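Local coordinates for putative nisin-resistance protein (Streptococcus agalactiae 515, PDB 4Y68) that probably cleaves the lantibiotic nisin as a lipoprotein peptidase of family S41, and so would give the bacterium resistance to that peptide, at residues 41-46 with 53-58; 64-69 with 77-82; 167-172 with 234-239; 171-176 with 194-199. All coordinates share one frame; numbering follows the deposited sequence.

Interaction 1: 41-46 with 53-58; sequences DRVEQR and RQWQII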
loop_
_atom_site.group_PDB
_atom_site.type_symbol
_atom_site.label_atom_id
_atom_site.label_comp_id
_atom_site.label_asym_id
_atom_site.label_seq_id
_atom_site.Cartn_x
_atom_site.Cartn_y
_atom_site.Cartn_z
ATOM N N ASP A 41 15.918 14.610 -10.181
ATOM C CA ASP A 41 14.854 15.534 -10.561
ATOM C C ASP A 41 13.485 15.105 -9.994
ATOM O O ASP A 41 12.760 15.925 -9.426
ATOM C CB ASP A 41 14.760 15.653 -12.093
ATOM C CG ASP A 41 15.918 16.445 -12.704
ATOM O OD1 ASP A 41 16.524 17.296 -12.021
ATOM O OD2 ASP A 41 16.213 16.224 -13.886
ATOM N N ARG A 42 13.134 13.827 -10.148
ATOM C CA ARG A 42 11.851 13.320 -9.648
ATOM C C ARG A 42 11.757 13.450 -8.155
ATOM O O ARG A 42 10.735 13.875 -7.618
ATOM C CB ARG A 42 11.650 11.847 -10.003
ATOM C CG ARG A 42 11.277 11.600 -11.409
ATOM C CD ARG A 42 9.823 11.971 -11.690
ATOM N NE ARG A 42 9.530 11.636 -13.077
ATOM C CZ ARG A 42 8.612 12.235 -13.822
ATOM N NH1 ARG A 42 7.867 13.214 -13.312
ATOM N NH2 ARG A 42 8.446 11.853 -15.082
ATOM N N VAL A 43 12.833 13.052 -7.483
ATOM C CA VAL A 43 12.869 13.116 -6.035
ATOM C C VAL A 43 12.642 14.545 -5.591
ATOM O O VAL A 43 11.796 14.801 -4.727
ATOM C CB VAL A 43 14.194 12.579 -5.484
ATOM C CG1 VAL A 43 14.313 12.884 -3.987
ATOM C CG2 VAL A 43 14.289 11.089 -5.748
ATOM N N GLU A 44 13.360 15.483 -6.210
ATOM C CA GLU A 44 13.170 16.883 -5.873
ATOM C C GLU A 44 11.737 17.352 -6.209
ATOM O O GLU A 44 11.121 18.124 -5.456
ATOM C CB GLU A 44 14.214 17.774 -6.578
ATOM C CG GLU A 44 13.987 19.252 -6.309
ATOM C CD GLU A 44 15.262 20.117 -6.259
ATOM O OE1 GLU A 44 16.409 19.611 -6.095
ATOM O OE2 GLU A 44 15.098 21.351 -6.367
ATOM N N GLN A 45 11.188 16.869 -7.314
ATOM C CA GLN A 45 9.884 17.363 -7.772
ATOM C C GLN A 45 8.720 16.926 -6.858
ATOM O O GLN A 45 7.747 17.671 -6.695
ATOM C CB GLN A 45 9.621 16.911 -9.229
ATOM C CG GLN A 45 8.198 17.241 -9.771
ATOM C CD GLN A 45 7.879 16.629 -11.166
ATOM O OE1 GLN A 45 7.872 15.407 -11.348
ATOM N NE2 GLN A 45 7.612 17.495 -12.145
ATOM N N ARG A 46 8.804 15.739 -6.254
ATOM C CA ARG A 46 7.625 15.185 -5.570
ATOM C C ARG A 46 7.879 14.649 -4.157
ATOM O O ARG A 46 6.931 14.479 -3.380
ATOM C CB ARG A 46 7.004 14.065 -6.418
ATOM C CG ARG A 46 6.447 14.483 -7.787
ATOM C CD ARG A 46 5.183 15.360 -7.653
ATOM N NE ARG A 46 4.106 14.703 -6.895
ATOM C CZ ARG A 46 3.145 15.349 -6.232
ATOM N NH1 ARG A 46 3.128 16.681 -6.214
ATOM N NH2 ARG A 46 2.208 14.664 -5.568
ATOM N N ARG A 53 18.601 23.161 2.919
ATOM C CA ARG A 53 20.058 23.096 2.987
ATOM C C ARG A 53 20.606 21.679 3.036
ATOM O O ARG A 53 21.556 21.371 2.325
ATOM C CB ARG A 53 20.575 23.875 4.200
ATOM C CG ARG A 53 22.086 24.109 4.187
ATOM C CD ARG A 53 22.482 25.307 3.281
ATOM N NE ARG A 53 23.768 25.859 3.718
ATOM C CZ ARG A 53 24.942 25.570 3.164
ATOM N NH1 ARG A 53 25.015 24.767 2.101
ATOM N NH2 ARG A 53 26.047 26.110 3.661
ATOM N N GLN A 54 20.056 20.807 3.876
ATOM C CA GLN A 54 20.593 19.445 3.878
ATOM C C GLN A 54 20.310 18.722 2.550
ATOM O O GLN A 54 21.127 17.923 2.090
ATOM C CB GLN A 54 20.035 18.633 5.042
ATOM C CG GLN A 54 20.229 19.294 6.388
ATOM C CD GLN A 54 21.690 19.630 6.641
ATOM O OE1 GLN A 54 22.582 18.832 6.332
ATOM N NE2 GLN A 54 21.944 20.824 7.183
ATOM N N TRP A 55 19.163 18.994 1.932
ATOM C CA TRP A 55 18.819 18.292 0.698
ATOM C C TRP A 55 19.813 18.572 -0.420
ATOM O O TRP A 55 20.301 17.651 -1.050
ATOM C CB TRP A 55 17.420 18.665 0.229
ATOM C CG TRP A 55 17.218 18.389 -1.223
ATOM C CD1 TRP A 55 17.040 19.317 -2.226
ATOM C CD2 TRP A 55 17.199 17.095 -1.859
ATOM N NE1 TRP A 55 16.894 18.669 -3.430
ATOM C CE2 TRP A 55 16.982 17.311 -3.235
ATOM C CE3 TRP A 55 17.336 15.775 -1.390
ATOM C CZ2 TRP A 55 16.896 16.253 -4.157
ATOM C CZ3 TRP A 55 17.256 14.730 -2.298
ATOM C CH2 TRP A 55 17.047 14.972 -3.669
ATOM N N GLN A 56 20.094 19.835 -0.721
ATOM C CA GLN A 56 21.204 20.091 -1.648
ATOM C C GLN A 56 22.399 19.907 -0.776
ATOM O O GLN A 56 22.291 20.148 0.393
ATOM C CB GLN A 56 21.151 21.481 -2.245
ATOM C CG GLN A 56 21.127 22.536 -1.208
ATOM C CD GLN A 56 19.844 23.314 -1.247
ATOM O OE1 GLN A 56 18.981 23.052 -2.101
ATOM N NE2 GLN A 56 19.698 24.289 -0.327
ATOM N N ILE A 57 23.525 19.478 -1.302
ATOM C CA ILE A 57 24.628 18.953 -0.452
ATOM C C ILE A 57 24.560 17.479 -0.623
ATOM O O ILE A 57 25.462 16.896 -1.215
ATOM C CB ILE A 57 24.565 19.255 1.086
ATOM C CG1 ILE A 57 24.832 20.731 1.411
ATOM C CG2 ILE A 57 25.582 18.384 1.854
ATOM C CD1 ILE A 57 24.563 21.071 2.881
ATOM N N ILE A 58 23.481 16.870 -0.115
ATOM C CA ILE A 58 23.243 15.462 -0.420
ATOM C C ILE A 58 23.083 15.327 -1.927
ATOM O O ILE A 58 23.734 14.486 -2.555
ATOM C CB ILE A 58 22.013 14.892 0.299
ATOM C CG1 ILE A 58 22.318 14.685 1.782
ATOM C CG2 ILE A 58 21.628 13.553 -0.306
ATOM C CD1 ILE A 58 21.056 14.386 2.630
#

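Interaction 2: 64-69 with 77-82; sequences KKLKTS and NIVQEA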
loop_
_atom_site.group_PDB
_atom_site.type_symbol
_atom_site.label_atom_id
_atom_site.label_comp_id
_atom_site.label_asym_id
_atom_site.label_seq_id
_atom_site.Cartn_x
_atom_site.Cartn_y
_atom_site.Cartn_z
ATOM N N LYS A 64 28.029 14.853 -8.011
ATOM C CA LYS A 64 29.482 14.771 -8.184
ATOM C C LYS A 64 29.898 13.330 -8.463
ATOM O O LYS A 64 30.636 13.068 -9.411
ATOM C CB LYS A 64 30.220 15.329 -6.960
ATOM C CG LYS A 64 31.748 15.233 -7.056
ATOM C CD LYS A 64 32.449 16.176 -6.084
ATOM C CE LYS A 64 33.370 15.432 -5.108
ATOM N NZ LYS A 64 34.199 16.363 -4.269
ATOM N N LYS A 65 29.397 12.386 -7.670
ATOM C CA LYS A 65 29.674 10.979 -7.944
ATOM C C LYS A 65 29.115 10.542 -9.314
ATOM O O LYS A 65 29.745 9.754 -10.017
ATOM C CB LYS A 65 29.098 10.090 -6.828
ATOM C CG LYS A 65 29.588 10.456 -5.422
ATOM C CD LYS A 65 29.293 9.326 -4.431
ATOM C CE LYS A 65 29.880 9.613 -3.044
ATOM N NZ LYS A 65 29.075 10.585 -2.228
ATOM N N LEU A 66 27.933 11.038 -9.691
ATOM C CA LEU A 66 27.306 10.572 -10.927
ATOM C C LEU A 66 28.152 10.910 -12.163
ATOM O O LEU A 66 28.059 10.228 -13.172
ATOM C CB LEU A 66 25.891 11.155 -11.082
ATOM C CG LEU A 66 24.759 10.559 -10.237
ATOM C CD1 LEU A 66 23.438 11.267 -10.542
ATOM C CD2 LEU A 66 24.623 9.080 -10.484
ATOM N N LYS A 67 28.984 11.951 -12.080
ATOM C CA LYS A 67 29.805 12.361 -13.223
ATOM C C LYS A 67 30.703 11.219 -13.711
ATOM O O LYS A 67 30.997 11.119 -14.896
ATOM C CB LYS A 67 30.674 13.590 -12.886
ATOM C CG LYS A 67 29.913 14.818 -12.377
ATOM C CD LYS A 67 30.252 16.092 -13.167
ATOM C CE LYS A 67 29.871 15.949 -14.649
ATOM N NZ LYS A 67 28.878 16.975 -15.106
ATOM N N THR A 68 31.124 10.347 -12.804
ATOM C CA THR A 68 31.970 9.229 -13.213
ATOM C C THR A 68 31.279 7.877 -13.110
ATOM O O THR A 68 31.950 6.844 -13.132
ATOM C CB THR A 68 33.277 9.171 -12.379
ATOM O OG1 THR A 68 32.970 9.075 -10.978
ATOM C CG2 THR A 68 34.128 10.416 -12.640
ATOM N N SER A 69 29.952 7.867 -13.003
ATOM C CA SER A 69 29.233 6.594 -12.942
ATOM C C SER A 69 29.343 5.839 -14.274
ATOM O O SER A 69 29.244 6.438 -15.344
ATOM C CB SER A 69 27.760 6.809 -12.571
ATOM O OG SER A 69 27.033 5.594 -12.688
ATOM N N ASN A 77 22.972 3.034 -6.995
ATOM C CA ASN A 77 23.714 3.008 -5.728
ATOM C C ASN A 77 24.096 4.416 -5.288
ATOM O O ASN A 77 23.989 4.755 -4.124
ATOM C CB ASN A 77 24.991 2.160 -5.828
ATOM C CG ASN A 77 24.720 0.717 -6.229
ATOM O OD1 ASN A 77 23.581 0.236 -6.178
ATOM N ND2 ASN A 77 25.779 0.013 -6.633
ATOM N N ILE A 78 24.546 5.228 -6.235
ATOM C CA ILE A 78 24.942 6.602 -5.938
ATOM C C ILE A 78 23.780 7.496 -5.460
ATOM O O ILE A 78 23.979 8.331 -4.585
ATOM C CB ILE A 78 25.625 7.246 -7.170
ATOM C CG1 ILE A 78 27.046 6.698 -7.320
ATOM C CG2 ILE A 78 25.678 8.758 -7.032
ATOM C CD1 ILE A 78 27.645 6.900 -8.696
ATOM N N VAL A 79 22.570 7.336 -5.998
ATOM C CA VAL A 79 21.473 8.237 -5.576
ATOM C C VAL A 79 20.646 7.714 -4.392
ATOM O O VAL A 79 19.672 8.339 -3.978
ATOM C CB VAL A 79 20.509 8.526 -6.747
ATOM C CG1 VAL A 79 21.275 9.132 -7.938
ATOM C CG2 VAL A 79 19.777 7.256 -7.163
ATOM N N GLN A 80 21.020 6.549 -3.876
ATOM C CA GLN A 80 20.311 5.913 -2.776
ATOM C C GLN A 80 20.141 6.831 -1.557
ATOM O O GLN A 80 19.046 6.895 -0.967
ATOM C CB GLN A 80 21.044 4.639 -2.383
ATOM C CG GLN A 80 20.371 3.777 -1.324
ATOM C CD GLN A 80 21.064 2.401 -1.194
ATOM O OE1 GLN A 80 22.213 2.229 -1.621
ATOM N NE2 GLN A 80 20.356 1.421 -0.628
ATOM N N GLU A 81 21.209 7.535 -1.174
ATOM C CA GLU A 81 21.137 8.430 -0.009
ATOM C C GLU A 81 20.120 9.539 -0.285
ATOM O O GLU A 81 19.321 9.901 0.572
ATOM C CB GLU A 81 22.519 9.024 0.327
ATOM C CG GLU A 81 22.500 9.999 1.502
ATOM C CD GLU A 81 23.808 10.789 1.710
ATOM O OE1 GLU A 81 24.601 10.998 0.756
ATOM O OE2 GLU A 81 24.026 11.219 2.860
ATOM N N ALA A 82 20.152 10.059 -1.501
ATOM C CA ALA A 82 19.259 11.127 -1.920
ATOM C C ALA A 82 17.805 10.660 -1.904
ATOM O O ALA A 82 16.926 11.381 -1.465
ATOM C CB ALA A 82 19.652 11.620 -3.320
#

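Interaction 3: 167-172 with 234-239; sequences PMIGGL and FLSFKG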
loop_
_atom_site.group_PDB
_atom_site.type_symbol
_atom_site.label_atom_id
_atom_site.label_comp_id
_atom_site.label_asym_id
_atom_site.label_seq_id
_atom_site.Cartn_x
_atom_site.Cartn_y
_atom_site.Cartn_z
ATOM N N PRO A 167 -6.546 -4.605 -5.919
ATOM C CA PRO A 167 -7.206 -5.869 -5.557
ATOM C C PRO A 167 -7.555 -5.984 -4.064
ATOM O O PRO A 167 -8.510 -6.689 -3.687
ATOM C CB PRO A 167 -6.167 -6.926 -5.951
ATOM C CG PRO A 167 -4.860 -6.176 -6.089
ATOM C CD PRO A 167 -5.234 -4.822 -6.551
ATOM N N MET A 168 -6.786 -5.304 -3.213
ATOM C CA MET A 168 -7.060 -5.315 -1.773
ATOM C C MET A 168 -8.322 -4.543 -1.443
ATOM O O MET A 168 -9.245 -5.069 -0.807
ATOM C CB MET A 168 -5.879 -4.732 -0.982
ATOM C CG MET A 168 -4.671 -5.606 -1.013
ATOM S SD MET A 168 -3.391 -5.086 0.131
ATOM C CE MET A 168 -2.035 -5.857 -0.741
ATOM N N ILE A 169 -8.367 -3.285 -1.861
ATOM C CA ILE A 169 -9.543 -2.486 -1.582
ATOM C C ILE A 169 -10.707 -3.051 -2.372
ATOM O O ILE A 169 -11.798 -3.203 -1.842
ATOM C CB ILE A 169 -9.354 -0.999 -1.940
ATOM C CG1 ILE A 169 -8.326 -0.341 -1.018
ATOM C CG2 ILE A 169 -10.692 -0.274 -1.812
ATOM C CD1 ILE A 169 -8.698 -0.361 0.441
ATOM N N GLY A 170 -10.468 -3.361 -3.639
ATOM C CA GLY A 170 -11.500 -3.910 -4.506
ATOM C C GLY A 170 -12.214 -5.165 -4.003
ATOM O O GLY A 170 -13.442 -5.253 -4.029
ATOM N N GLY A 171 -11.450 -6.142 -3.537
ATOM C CA GLY A 171 -12.037 -7.372 -3.052
ATOM C C GLY A 171 -12.888 -7.128 -1.820
ATOM O O GLY A 171 -13.834 -7.862 -1.558
ATOM N N LEU A 172 -12.560 -6.085 -1.068
ATOM C CA LEU A 172 -13.269 -5.779 0.168
ATOM C C LEU A 172 -14.374 -4.748 -0.049
ATOM O O LEU A 172 -14.937 -4.214 0.919
ATOM C CB LEU A 172 -12.287 -5.282 1.228
ATOM C CG LEU A 172 -11.164 -6.285 1.548
ATOM C CD1 LEU A 172 -10.018 -5.673 2.353
ATOM C CD2 LEU A 172 -11.712 -7.517 2.265
ATOM N N PHE A 234 -6.072 -0.904 6.029
ATOM C CA PHE A 234 -6.499 -0.815 7.419
ATOM C C PHE A 234 -7.143 0.542 7.696
ATOM O O PHE A 234 -8.182 0.596 8.310
ATOM C CB PHE A 234 -5.311 -1.035 8.372
ATOM C CG PHE A 234 -5.680 -1.038 9.837
ATOM C CD1 PHE A 234 -6.969 -1.309 10.251
ATOM C CD2 PHE A 234 -4.726 -0.768 10.801
ATOM C CE1 PHE A 234 -7.306 -1.310 11.597
ATOM C CE2 PHE A 234 -5.055 -0.769 12.155
ATOM C CZ PHE A 234 -6.346 -1.038 12.547
ATOM N N LEU A 235 -6.522 1.641 7.254
ATOM C CA LEU A 235 -7.098 2.967 7.507
ATOM C C LEU A 235 -8.491 3.120 6.899
ATOM O O LEU A 235 -9.327 3.826 7.441
ATOM C CB LEU A 235 -6.184 4.071 6.970
ATOM C CG LEU A 235 -4.913 4.209 7.796
ATOM C CD1 LEU A 235 -4.060 5.396 7.327
ATOM C CD2 LEU A 235 -5.305 4.356 9.260
ATOM N N SER A 236 -8.737 2.448 5.780
ATOM C CA SER A 236 -10.013 2.582 5.082
ATOM C C SER A 236 -11.201 2.051 5.890
ATOM O O SER A 236 -12.338 2.350 5.556
ATOM C CB SER A 236 -9.964 1.857 3.746
ATOM O OG SER A 236 -8.884 2.301 2.969
ATOM N N PHE A 237 -10.928 1.256 6.927
ATOM C CA PHE A 237 -11.971 0.755 7.842
ATOM C C PHE A 237 -12.096 1.584 9.118
ATOM O O PHE A 237 -13.019 1.370 9.905
ATOM C CB PHE A 237 -11.703 -0.703 8.241
ATOM C CG PHE A 237 -11.882 -1.690 7.112
ATOM C CD1 PHE A 237 -13.090 -2.347 6.931
ATOM C CD2 PHE A 237 -10.838 -1.967 6.239
ATOM C CE1 PHE A 237 -13.263 -3.260 5.901
ATOM C CE2 PHE A 237 -11.000 -2.868 5.203
ATOM C CZ PHE A 237 -12.223 -3.527 5.034
ATOM N N LYS A 238 -11.171 2.516 9.336
ATOM C CA LYS A 238 -11.132 3.251 10.604
ATOM C C LYS A 238 -12.325 4.157 10.782
ATOM O O LYS A 238 -12.735 4.849 9.858
ATOM C CB LYS A 238 -9.850 4.067 10.724
ATOM C CG LYS A 238 -8.753 3.336 11.470
ATOM C CD LYS A 238 -8.627 3.832 12.882
ATOM C CE LYS A 238 -8.473 5.345 12.870
ATOM N NZ LYS A 238 -8.328 5.944 14.220
ATOM N N GLY A 239 -12.878 4.148 11.986
ATOM C CA GLY A 239 -14.100 4.874 12.265
ATOM C C GLY A 239 -15.393 4.166 11.881
ATOM O O GLY A 239 -16.478 4.639 12.231
#

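Interaction 4: 171-176 with 194-199; sequences GLASIL and ITMKNI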
loop_
_atom_site.group_PDB
_atom_site.type_symbol
_atom_site.label_atom_id
_atom_site.label_comp_id
_atom_site.label_asym_id
_atom_site.label_seq_id
_atom_site.Cartn_x
_atom_site.Cartn_y
_atom_site.Cartn_z
ATOM N N GLY A 171 -11.450 -6.142 -3.537
ATOM C CA GLY A 171 -12.037 -7.372 -3.052
ATOM C C GLY A 171 -12.888 -7.128 -1.820
ATOM O O GLY A 171 -13.834 -7.862 -1.558
ATOM N N LEU A 172 -12.560 -6.085 -1.068
ATOM C CA LEU A 172 -13.269 -5.779 0.168
ATOM C C LEU A 172 -14.374 -4.748 -0.049
ATOM O O LEU A 172 -14.937 -4.214 0.919
ATOM C CB LEU A 172 -12.287 -5.282 1.228
ATOM C CG LEU A 172 -11.164 -6.285 1.548
ATOM C CD1 LEU A 172 -10.018 -5.673 2.353
ATOM C CD2 LEU A 172 -11.712 -7.517 2.265
ATOM N N ALA A 173 -14.694 -4.490 -1.315
ATOM C CA ALA A 173 -15.609 -3.407 -1.679
ATOM C C ALA A 173 -16.949 -3.554 -0.988
ATOM O O ALA A 173 -17.510 -2.579 -0.505
ATOM C CB ALA A 173 -15.809 -3.343 -3.195
ATOM N N SER A 174 -17.455 -4.780 -0.930
ATOM C CA SER A 174 -18.775 -5.026 -0.359
ATOM C C SER A 174 -18.882 -4.638 1.117
ATOM O O SER A 174 -19.999 -4.458 1.632
ATOM C CB SER A 174 -19.165 -6.514 -0.542
ATOM O OG SER A 174 -18.602 -7.339 0.475
ATOM N N ILE A 175 -17.751 -4.515 1.817
ATOM C CA ILE A 175 -17.815 -4.107 3.226
ATOM C C ILE A 175 -17.200 -2.732 3.484
ATOM O O ILE A 175 -16.955 -2.357 4.633
ATOM C CB ILE A 175 -17.136 -5.128 4.187
ATOM C CG1 ILE A 175 -15.755 -5.537 3.689
ATOM C CG2 ILE A 175 -18.016 -6.383 4.384
ATOM C CD1 ILE A 175 -15.059 -6.518 4.599
ATOM N N LEU A 176 -16.988 -1.964 2.427
ATOM C CA LEU A 176 -16.469 -0.601 2.585
ATOM C C LEU A 176 -17.452 0.453 2.043
ATOM O O LEU A 176 -18.262 0.178 1.173
ATOM C CB LEU A 176 -15.109 -0.455 1.886
ATOM C CG LEU A 176 -13.852 -1.041 2.555
ATOM C CD1 LEU A 176 -12.707 -1.119 1.548
ATOM C CD2 LEU A 176 -13.439 -0.243 3.760
ATOM N N ILE A 194 -8.602 9.537 -1.464
ATOM C CA ILE A 194 -8.879 8.266 -2.130
ATOM C C ILE A 194 -10.292 7.795 -1.725
ATOM O O ILE A 194 -10.556 7.554 -0.551
ATOM C CB ILE A 194 -7.840 7.194 -1.783
ATOM C CG1 ILE A 194 -6.442 7.616 -2.250
ATOM C CG2 ILE A 194 -8.255 5.835 -2.354
ATOM C CD1 ILE A 194 -6.335 7.904 -3.757
ATOM N N THR A 195 -11.201 7.735 -2.694
ATOM C CA THR A 195 -12.571 7.276 -2.480
ATOM C C THR A 195 -12.735 5.958 -3.199
ATOM O O THR A 195 -11.871 5.566 -3.985
ATOM C CB THR A 195 -13.662 8.259 -3.038
ATOM O OG1 THR A 195 -13.591 8.289 -4.473
ATOM C CG2 THR A 195 -13.471 9.656 -2.512
ATOM N N MET A 196 -13.858 5.296 -2.968
ATOM C CA MET A 196 -14.110 4.041 -3.642
ATOM C C MET A 196 -14.170 4.258 -5.159
ATOM O O MET A 196 -13.756 3.396 -5.906
ATOM C CB MET A 196 -15.390 3.392 -3.098
ATOM C CG MET A 196 -15.620 1.953 -3.556
ATOM S SD MET A 196 -14.251 0.803 -3.270
ATOM C CE MET A 196 -14.343 0.575 -1.509
ATOM N N LYS A 197 -14.619 5.427 -5.615
ATOM C CA LYS A 197 -14.584 5.768 -7.057
ATOM C C LYS A 197 -13.183 5.823 -7.694
ATOM O O LYS A 197 -12.988 5.404 -8.831
ATOM C CB LYS A 197 -15.270 7.111 -7.292
ATOM C CG LYS A 197 -16.682 7.168 -6.777
ATOM C CD LYS A 197 -17.062 8.585 -6.325
ATOM C CE LYS A 197 -17.585 9.470 -7.471
ATOM N NZ LYS A 197 -16.574 9.815 -8.522
ATOM N N ASN A 198 -12.198 6.364 -6.992
ATOM C CA ASN A 198 -10.832 6.327 -7.515
ATOM C C ASN A 198 -10.262 4.898 -7.653
ATOM O O ASN A 198 -9.127 4.732 -8.116
ATOM C CB ASN A 198 -9.874 7.137 -6.636
ATOM C CG ASN A 198 -10.361 8.535 -6.356
ATOM O OD1 ASN A 198 -10.295 8.986 -5.212
ATOM N ND2 ASN A 198 -10.862 9.229 -7.384
ATOM N N ILE A 199 -11.018 3.885 -7.224
ATOM C CA ILE A 199 -10.551 2.504 -7.293
ATOM C C ILE A 199 -11.064 1.884 -8.579
ATOM O O ILE A 199 -12.267 1.847 -8.797
ATOM C CB ILE A 199 -11.036 1.656 -6.093
ATOM C CG1 ILE A 199 -10.727 2.357 -4.769
ATOM C CG2 ILE A 199 -10.406 0.255 -6.130
ATOM C CD1 ILE A 199 -9.257 2.345 -4.412
#

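Interaction 1: 41-46 with 53-58
W55 and E44 reach each other through extended first torsions: the indole leaves its helix with CG opposite the backbone N (chi1 159°), and the glutamate starts out in the same sense before bending at chi2, which carries its carboxylate back toward the indole edge. There the ring nitrogen finds its partner. W55 NE1 donates to E44 OE1 over 2.9 Å, and the bond is nearly straight, with an N-H...O angle of 168°. The oxygen lies almost exactly in the indole plane, but the geometry at the acceptor is less regular, since the donor approaches from above the carboxylate, 62° out of its plane. Carboxylate and ring also stand steeply against each other. The aliphatic stem of the glutamate adds an apolar touch, with E44 CB 3.9 Å from W55 CZ2. Further along the six-membered ring, V43 supplies the hydrophobic half of the contact: its CG1 comes obliquely to within 3.5 Å of W55 CH2 and 3.9 Å of W55 CZ3. Helix 32-46 thus offers the tryptophan a carboxylate and a methyl group from consecutive residues, and Y85 of helix 72-87 also packs on the indole. R59 is the second partner of E44 OE1, through a salt bridge, and reaches D41 by another. With an indole N-H and a guanidinium both directed at one oxygen, the glutamate is probably held as the anion, and the indole N-H of the buried W55 has its hydrogen bond in E44 OE1 while the six-membered ring meets the V43 methyl.

Interaction 2: 64-69 with 77-82
No ring or flat side-chain group takes part where I78 meets K65, L66 and S69; the surfaces that matter are those of branched aliphatic chains, and the two branches of I78 divide the work: CG2 serves K65 and L66, while the longer branch reaches on to S69. CG2 enters between two residues of the helix end, lying 3.6 Å from L66 CD2 and 3.7 Å from K65 CB. The longer branch continues past them toward the turn that follows, where I78 CD1 is 3.9 Å from S69 CB and 3.8 Å from the carbonyl oxygen K65 O. This division follows from the first torsion of I78 (chi1 -75°), which sets CG2 opposite the backbone N and leaves CG1 beside it. The other methyl of the leucine serves a second partner: L66 CD1 meets V79 CG1 at 4.0 Å, the two side chains crossing at about a right angle. These residues tie together a helical hairpin, the end of helix 55-66 folding back on helix 72-87 through a type I turn from L66 to S69, in which S69 N donates to L66 O over 3.0 Å. L40 of helix 32-46 covers L66 and V79 from a third helix, making the inner side of the hairpin part of a three-helix bundle. S69 OG is hydrogen-bonded to S75 OG, joining the turn to the first turn of helix 72-87. The lysine chain leads its amine away from I78, leaving K65 NZ 5.4 Å from E81 OE1; these charged atoms are not in contact, so any attraction would be long-range, and the salt-bridge partner of E81 is R61.

Interaction 3: 167-172 with 234-239
I169 and S236 form the closer of two touches in this contact, while that of L172 and F237 is longer in distance but broader in area. In the first, the terminal methyl I169 CD1 stands 3.7 Å from S236 OG and 4.2 Å from S236 CB, so that a hydrocarbon tip rests on the serine rather than bonding to it. The hydroxyl has its polar partner in the preceding helical turn, where S236 OG donates to the carbonyl oxygen of M232; with its proton turned there, the oxygen is packed against a methyl probably at little cost. The isoleucine reaches this position through a bent chain, its second torsion (chi2 -61°) folding CD1 away from an extended course. In the second touch, L172 CD1 approaches the edge of the phenyl ring near its plane and lies 4.1 Å from both F237 CZ and F237 CE2, while L172 CB is 4.2 Å from F237 CZ; leucine and phenylalanine cross at about a right angle. This pair also has the more widely spaced CA atoms, those of L172 and F237 being 10.2 Å apart against 8.4 Å for those of I169 and S236. Farther on, the chain leaves this buried interior for the surface at K238 and G239, and R278 binds the carbonyl oxygens of S236 and K238. T233, in helix 229-235, touches both I169 and L172, L181 of strand 180-185 packs on I169 and S236, and L145 of helix 131-147 backs L172, which places the end of helix 165-171 between helices and sheet.

Interaction 4: 171-176 with 194-199
M196 lies across L176 at about a right angle and meets it with the end of its chain: the methyl M196 CE is 3.6 Å from L176 CB and 3.9 Å from L176 CD1. The methionine leaves its backbone extended, then turns twice, at chi2 (53°) and chi3 (73°), and this hook brings CE over the base of the leucine while the sulfur stays behind on the alanine side. A173 is accordingly met more loosely, with its CB 4.4 Å from M196 SD and its CA 4.2 Å from M196 CE. One methionine side chain thus touches both A173 and L176, three residues apart across a short 3-10 turn; L176 N closes that turn on A173 O over 3.0 Å. Across the contact the backbone of M196 is well anchored: its carbonyl oxygen accepts both from I199 N, at 3.1 Å, and from R208. Just before it, T195 N donates to N198 OD1 over 3.0 Å, an almost linear bond (166°) that ties the turn to the strand end. I169 and I211 also pack on M196. Here the exit of a helix meets the end of a beta hairpin: strand 180-185 pairs antiparallel with 191-195, and the contact joins the loop after helix 165-171 to the end of that hairpin, within the family S41 peptidase region.

In the fold
The four contacts fall into two groups on opposite sides of the chain's centre. Interactions 1 and 2 share helix 55-66 and join the three N-terminal helices, with their centres 13 Å apart; W55 CZ3 lies 3.5 Å from A82 O, so the indole of one packs on the helix of the other. Interactions 3 and 4 belong to the peptidase region, share G171 and L172, and have centres 7 Å apart. L176 CD2 reaches S236 O at 3.3 Å, and I169 CG2 reaches M196 CE at 3.8 Å, so the two contacts pack directly on each other. Between the groups, the nearest atoms of interactions 1 and 4 are still about 11 Å apart.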